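Local coordinates for kelch domain-containing protein (Colletotrichum graminicola M1.001, PDB 5C86) that probably oxidises alcohols at a mononuclear copper centre, as a member of the galactose oxidase and glyoxal oxidase family (AA5), at residues A382-I387 against G470-A475; T412-R417 against F464-A469. All coordinates share one frame; numbering follows the deposited sequence. Where two conformers were deposited one is given.

Interaction 1. Residues A382-I387 against G470-A475; sequences AKRPVI and GVPCVA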
loop_
_atom_site.group_PDB
_atom_site.type_symbol
_atom_site.label_atom_id
_atom_site.label_comp_id
_atom_site.label_asym_id
_atom_site.label_seq_id
_atom_site.Cartn_x
_atom_site.Cartn_y
_atom_site.Cartn_z
ATOM N N ALA A 382 24.080 5.198 -10.161
ATOM C CA ALA A 382 24.523 6.445 -9.595
ATOM C C ALA A 382 25.130 6.293 -8.208
ATOM O O ALA A 382 24.807 5.401 -7.419
ATOM C CB ALA A 382 23.294 7.398 -9.499
ATOM N N LYS A 383 25.993 7.297 -7.913
ATOM C CA LYS A 383 26.522 7.421 -6.590
ATOM C C LYS A 383 25.403 8.085 -5.776
ATOM O O LYS A 383 24.877 9.110 -6.177
ATOM C CB LYS A 383 27.832 8.271 -6.591
ATOM C CG LYS A 383 28.255 8.727 -5.202
ATOM C CD LYS A 383 28.826 7.557 -4.459
ATOM C CE LYS A 383 29.456 8.010 -3.119
ATOM N NZ LYS A 383 28.574 8.929 -2.370
ATOM N N ARG A 384 25.027 7.460 -4.707
ATOM C CA ARG A 384 23.863 7.902 -3.916
ATOM C C ARG A 384 24.336 8.720 -2.755
ATOM O O ARG A 384 25.335 8.371 -2.107
ATOM C CB ARG A 384 23.078 6.692 -3.461
ATOM C CG ARG A 384 22.559 5.847 -4.599
ATOM C CD ARG A 384 21.814 4.584 -4.179
ATOM N NE ARG A 384 20.561 4.914 -3.526
ATOM C CZ ARG A 384 19.573 4.070 -3.351
ATOM N NH1 ARG A 384 19.772 2.775 -3.689
ATOM N NH2 ARG A 384 18.447 4.467 -2.819
ATOM N N PRO A 385 23.511 9.704 -2.338
ATOM C CA PRO A 385 23.801 10.335 -1.061
ATOM C C PRO A 385 23.481 9.411 0.103
ATOM O O PRO A 385 22.854 8.354 -0.080
ATOM C CB PRO A 385 22.884 11.579 -1.124
ATOM C CG PRO A 385 21.721 11.147 -1.914
ATOM C CD PRO A 385 22.235 10.139 -2.928
ATOM N N VAL A 386 23.946 9.754 1.296
ATOM C CA VAL A 386 23.799 8.970 2.501
ATOM C C VAL A 386 23.297 9.883 3.678
ATOM O O VAL A 386 23.917 10.900 3.942
ATOM C CB VAL A 386 25.131 8.335 2.893
ATOM C CG1 VAL A 386 25.036 7.596 4.200
ATOM C CG2 VAL A 386 25.612 7.369 1.750
ATOM N N ILE A 387 22.272 9.424 4.387
ATOM C CA ILE A 387 21.900 10.051 5.663
ATOM C C ILE A 387 22.793 9.480 6.740
ATOM O O ILE A 387 22.739 8.241 7.000
ATOM C CB ILE A 387 20.423 9.811 6.008
ATOM C CG1 ILE A 387 19.600 10.442 4.934
ATOM C CG2 ILE A 387 20.118 10.358 7.453
ATOM C CD1 ILE A 387 18.095 10.190 5.116
ATOM N N GLY A 470 18.466 14.363 -8.259
ATOM C CA GLY A 470 17.293 13.549 -8.026
ATOM C C GLY A 470 17.560 12.141 -7.506
ATOM O O GLY A 470 16.589 11.419 -7.296
ATOM N N VAL A 471 18.814 11.804 -7.207
ATOM C CA VAL A 471 19.102 10.491 -6.728
ATOM C C VAL A 471 18.842 10.347 -5.247
ATOM O O VAL A 471 19.365 11.122 -4.436
ATOM C CB VAL A 471 20.630 10.173 -6.975
ATOM C CG1 VAL A 471 20.917 8.803 -6.482
ATOM C CG2 VAL A 471 20.976 10.451 -8.445
ATOM N N PRO A 472 18.019 9.367 -4.820
ATOM C CA PRO A 472 17.729 9.205 -3.422
ATOM C C PRO A 472 18.732 8.398 -2.671
ATOM O O PRO A 472 19.372 7.442 -3.205
ATOM C CB PRO A 472 16.421 8.474 -3.406
ATOM C CG PRO A 472 16.471 7.616 -4.657
ATOM C CD PRO A 472 17.209 8.434 -5.661
ATOM N N CYS A 473 18.913 8.742 -1.406
ATOM C CA CYS A 473 19.596 7.901 -0.471
ATOM C C CYS A 473 18.810 6.623 -0.215
ATOM O O CYS A 473 17.624 6.499 -0.609
ATOM C CB CYS A 473 19.910 8.588 0.816
ATOM S SG CYS A 473 18.469 9.047 1.800
ATOM N N VAL A 474 19.429 5.667 0.503
ATOM C CA VAL A 474 18.682 4.596 1.141
ATOM C C VAL A 474 18.025 5.210 2.369
ATOM O O VAL A 474 18.622 6.020 3.125
ATOM C CB VAL A 474 19.639 3.447 1.519
ATOM C CG1 VAL A 474 18.908 2.420 2.366
ATOM C CG2 VAL A 474 20.258 2.857 0.279
ATOM N N ALA A 475 16.769 4.919 2.607
ATOM C CA ALA A 475 16.029 5.629 3.656
ATOM C C ALA A 475 16.383 5.263 5.015
ATOM O O ALA A 475 16.920 4.188 5.276
ATOM C CB ALA A 475 14.542 5.451 3.439
HETATM O O HOH W 1 22.302 5.850 0.818
HETATM O O HOH W 2 21.139 6.786 3.730
#
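The backbones of 382-387 and 470-475, the touching parts of which run 50° apart, come closest at Pro385 and Cys473, with 4.9 Å between their CA atoms. No direct backbone hydrogen bond joins them; a side chain and two waters do. Arg384 bends at chi3 (68°), which brings its guanidinium up to the carbonyls of Pro472 and Cys473. Arg384 NE donates to Pro472 O at 2.8 Å, and that oxygen lies 13° out of the guanidinium plane. Arg384 NH2 adds weak bonds to the same oxygen and to Cys473 O, the latter at 3.1 Å, so two successive carbonyls meet one guanidinium edge. Val474 CG2 sits over the centre of one guanidinium face, 3.8 Å above the plane, while Asp343 O takes a further bond from NH2.

Apolar contacts complete the interface. Val471 spreads its two methyls, CG2 against Ala382 CB and CG1 against Arg384 CG and Pro385 CD. Cys473 SG lies 3.5 Å from Ile387 CD1. Cys473 CA also makes a CH...O contact with Pro385 O. One water bridges Pro385 O to Val474 N, and a second accepts from Ile387 N at 2.9 Å and donates to Val474 O.

This joins two loops of the galactose oxidase-like early set domain, one leading into strand 387-390 and the other into strand 476-481. The chemistry implies that the carbonyls of Pro472 and Cys473 at its edge and Val474 CG2 over one face set the orientation of the Arg384 guanidinium, while the two waters link the backbones farther along.

Interaction 2. Residues T412-R417 against F464-A469; sequences TFSMIR and FAMNEA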
loop_
_atom_site.group_PDB
_atom_site.type_symbol
_atom_site.label_atom_id
_atom_site.label_comp_id
_atom_site.label_asym_id
_atom_site.label_seq_id
_atom_site.Cartn_x
_atom_site.Cartn_y
_atom_site.Cartn_z
ATOM N N THR A 412 16.633 17.689 -1.554
ATOM C CA THR A 412 15.176 17.676 -1.221
ATOM C C THR A 412 14.857 16.419 -0.477
ATOM O O THR A 412 15.668 15.528 -0.366
ATOM C CB THR A 412 14.320 17.726 -2.482
ATOM O OG1 THR A 412 14.648 16.625 -3.359
ATOM C CG2 THR A 412 14.498 19.071 -3.275
ATOM N N PHE A 413 13.704 16.391 0.171
ATOM C CA PHE A 413 13.362 15.403 1.103
ATOM C C PHE A 413 11.903 14.950 0.958
ATOM O O PHE A 413 11.028 15.640 0.495
ATOM C CB PHE A 413 13.597 15.837 2.565
ATOM C CG PHE A 413 14.939 16.322 2.838
ATOM C CD1 PHE A 413 15.294 17.627 2.657
ATOM C CD2 PHE A 413 15.900 15.433 3.231
ATOM C CE1 PHE A 413 16.626 18.023 2.849
ATOM C CE2 PHE A 413 17.246 15.819 3.420
ATOM C CZ PHE A 413 17.581 17.101 3.219
ATOM N N SER A 414 11.683 13.708 1.380
ATOM C CA SER A 414 10.310 13.193 1.497
ATOM C C SER A 414 10.214 12.127 2.533
ATOM O O SER A 414 11.215 11.532 2.924
ATOM C CB SER A 414 9.692 12.655 0.219
ATOM O OG SER A 414 10.421 11.576 -0.246
ATOM N N MET A 415 9.030 11.921 3.082
ATOM C CA MET A 415 8.756 10.837 4.037
ATOM C C MET A 415 7.671 9.957 3.402
ATOM O O MET A 415 6.660 10.469 2.976
ATOM C CB MET A 415 8.406 11.311 5.444
ATOM C CG MET A 415 7.239 12.256 5.554
ATOM S SD MET A 415 7.089 13.108 7.160
ATOM C CE MET A 415 6.210 11.901 8.167
ATOM N N ILE A 416 7.931 8.688 3.312
ATOM C CA ILE A 416 6.960 7.747 2.702
ATOM C C ILE A 416 6.538 6.753 3.720
ATOM O O ILE A 416 7.397 6.121 4.356
ATOM C CB ILE A 416 7.528 7.066 1.452
ATOM C CG1 ILE A 416 7.782 8.106 0.332
ATOM C CG2 ILE A 416 6.543 6.023 0.910
ATOM C CD1 ILE A 416 8.106 7.543 -1.003
ATOM N N ARG A 417 5.254 6.632 3.951
ATOM C CA ARG A 417 4.798 5.775 5.001
ATOM C C ARG A 417 5.022 4.286 4.713
ATOM O O ARG A 417 4.747 3.816 3.571
ATOM C CB ARG A 417 3.344 6.040 5.270
ATOM C CG ARG A 417 2.850 5.556 6.649
ATOM C CD ARG A 417 1.505 6.175 7.061
ATOM N NE ARG A 417 0.985 5.641 8.302
ATOM C CZ ARG A 417 0.516 4.407 8.430
ATOM N NH1 ARG A 417 0.323 3.656 7.402
ATOM N NH2 ARG A 417 0.168 3.936 9.609
ATOM N N PHE A 464 13.601 9.824 2.973
ATOM C CA PHE A 464 14.495 9.938 1.828
ATOM C C PHE A 464 15.012 11.328 1.604
ATOM O O PHE A 464 14.270 12.312 1.734
ATOM C CB PHE A 464 13.761 9.492 0.585
ATOM C CG PHE A 464 13.397 8.008 0.528
ATOM C CD1 PHE A 464 14.351 7.104 0.056
ATOM C CD2 PHE A 464 12.152 7.498 0.889
ATOM C CE1 PHE A 464 14.091 5.751 -0.038
ATOM C CE2 PHE A 464 11.844 6.154 0.760
ATOM C CZ PHE A 464 12.836 5.296 0.255
ATOM N N ALA A 465 16.290 11.383 1.201
ATOM C CA ALA A 465 16.917 12.614 0.808
ATOM C C ALA A 465 17.371 12.387 -0.627
ATOM O O ALA A 465 17.966 11.326 -0.929
ATOM C CB ALA A 465 18.088 12.923 1.670
ATOM N N MET A 466 17.134 13.370 -1.476
ATOM C CA MET A 466 17.453 13.305 -2.888
ATOM C C MET A 466 18.436 14.436 -3.200
ATOM O O MET A 466 18.199 15.590 -2.914
ATOM C CB MET A 466 16.194 13.394 -3.747
ATOM C CG MET A 466 15.340 12.127 -3.643
ATOM S SD MET A 466 13.550 12.391 -3.733
ATOM C CE MET A 466 13.269 13.396 -2.260
ATOM N N ASN A 467 19.577 14.089 -3.821
ATOM C CA ASN A 467 20.510 15.096 -4.252
ATOM C C ASN A 467 19.938 15.938 -5.384
ATOM O O ASN A 467 18.778 15.783 -5.826
ATOM C CB ASN A 467 21.882 14.431 -4.595
ATOM C CG ASN A 467 21.877 13.656 -5.866
ATOM O OD1 ASN A 467 20.986 13.750 -6.698
ATOM N ND2 ASN A 467 22.980 12.868 -6.068
ATOM N N GLU A 468 20.733 16.902 -5.817
ATOM C CA GLU A 468 20.284 17.876 -6.753
ATOM C C GLU A 468 19.893 17.247 -8.090
ATOM O O GLU A 468 18.977 17.758 -8.804
ATOM C CB GLU A 468 21.372 18.956 -6.938
ATOM C CG GLU A 468 20.932 20.153 -7.748
ATOM C CD GLU A 468 21.868 21.381 -7.599
ATOM O OE1 GLU A 468 22.997 21.304 -7.002
ATOM O OE2 GLU A 468 21.462 22.477 -8.071
ATOM N N ALA A 469 20.547 16.132 -8.475
ATOM C CA ALA A 469 20.180 15.395 -9.672
ATOM C C ALA A 469 18.950 14.510 -9.480
ATOM O O ALA A 469 18.507 13.836 -10.388
ATOM C CB ALA A 469 21.351 14.535 -10.181
HETATM O O HOH W 3 16.499 17.109 -5.213
#
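The Phe413 ring meets Ala465 CB obliquely, with CE2 at 3.5 Å and CD2 slightly farther, and Phe464 O also approaches this ring at a slant. Phe445, its plane at about 50° to that of Phe413, packs on it from outside the two segments. The Phe464 ring has a looser oblique neighbour in Ile416 CD1, 4.4 Å from CE2; Pro287 and Ala475 add to its surroundings.

These rings project from opposite faces of an antiparallel strand pair, whose N-to-C directions differ by 157°. Phe413 and Ala465 form the non-hydrogen-bonded pair, with CA atoms 4.5 Å apart. Hydrogen-bonded pairs flank it. Thr412 and Met466 exchange two bonds, of which Met466 N to Thr412 O is 2.8 Å with an N-H...O angle of 169°. Ser414 and Phe464 exchange two more, Phe464 N reaching Ser414 O at 2.9 Å. The CA atoms of Phe413 and Ala465 add CH...O contacts to Phe464 O and Thr412 O.

On the face of Thr412, Ser414, Phe464 and Met466, the methionine chain bends at chi2 and chi3. In the conformer given, which is one of two and so doubtful, Met466 CE lies 3.7 Å from Thr412 OG1. The serine hydroxyl is hydrogen-bonded to Pro287 O. Thr412 OG1 shares a water with Asn467 O, the water donating to that carbonyl at 2.7 Å.

The contact joins strands 412-422 and 459-466 of the early set domain. Four backbone bonds fix the register. Phe413 and Ala465 pack on one face, while the other mixes the side chains of Phe464 and Met466 with the hydroxyls of Thr412 and Ser414; beyond the Thr412-Met466 pair, the water extends the polar link from Thr412 into the turn.

Interactions 1 and 2 share one continuous piece of chain, 464-475: strand 459-466 supplies its part of interaction 2, then turns at 467-470 to supply the second half of interaction 1. Their centres are 8 Å apart and they touch directly. Cys473 N lies 2.8 Å from Ala465 O, a probable hydrogen bond, and Ala475 CB packs 3.5 Å from Phe464 CE1. Asn467 OD1 accepts from Val471 N, bracing the turn between them. Together they tie loop 382-387 to strand 412-422 through this returning piece. Both lie away from the copper ligands Tyr120, His335 and His423, and the metal is absent from this apo model.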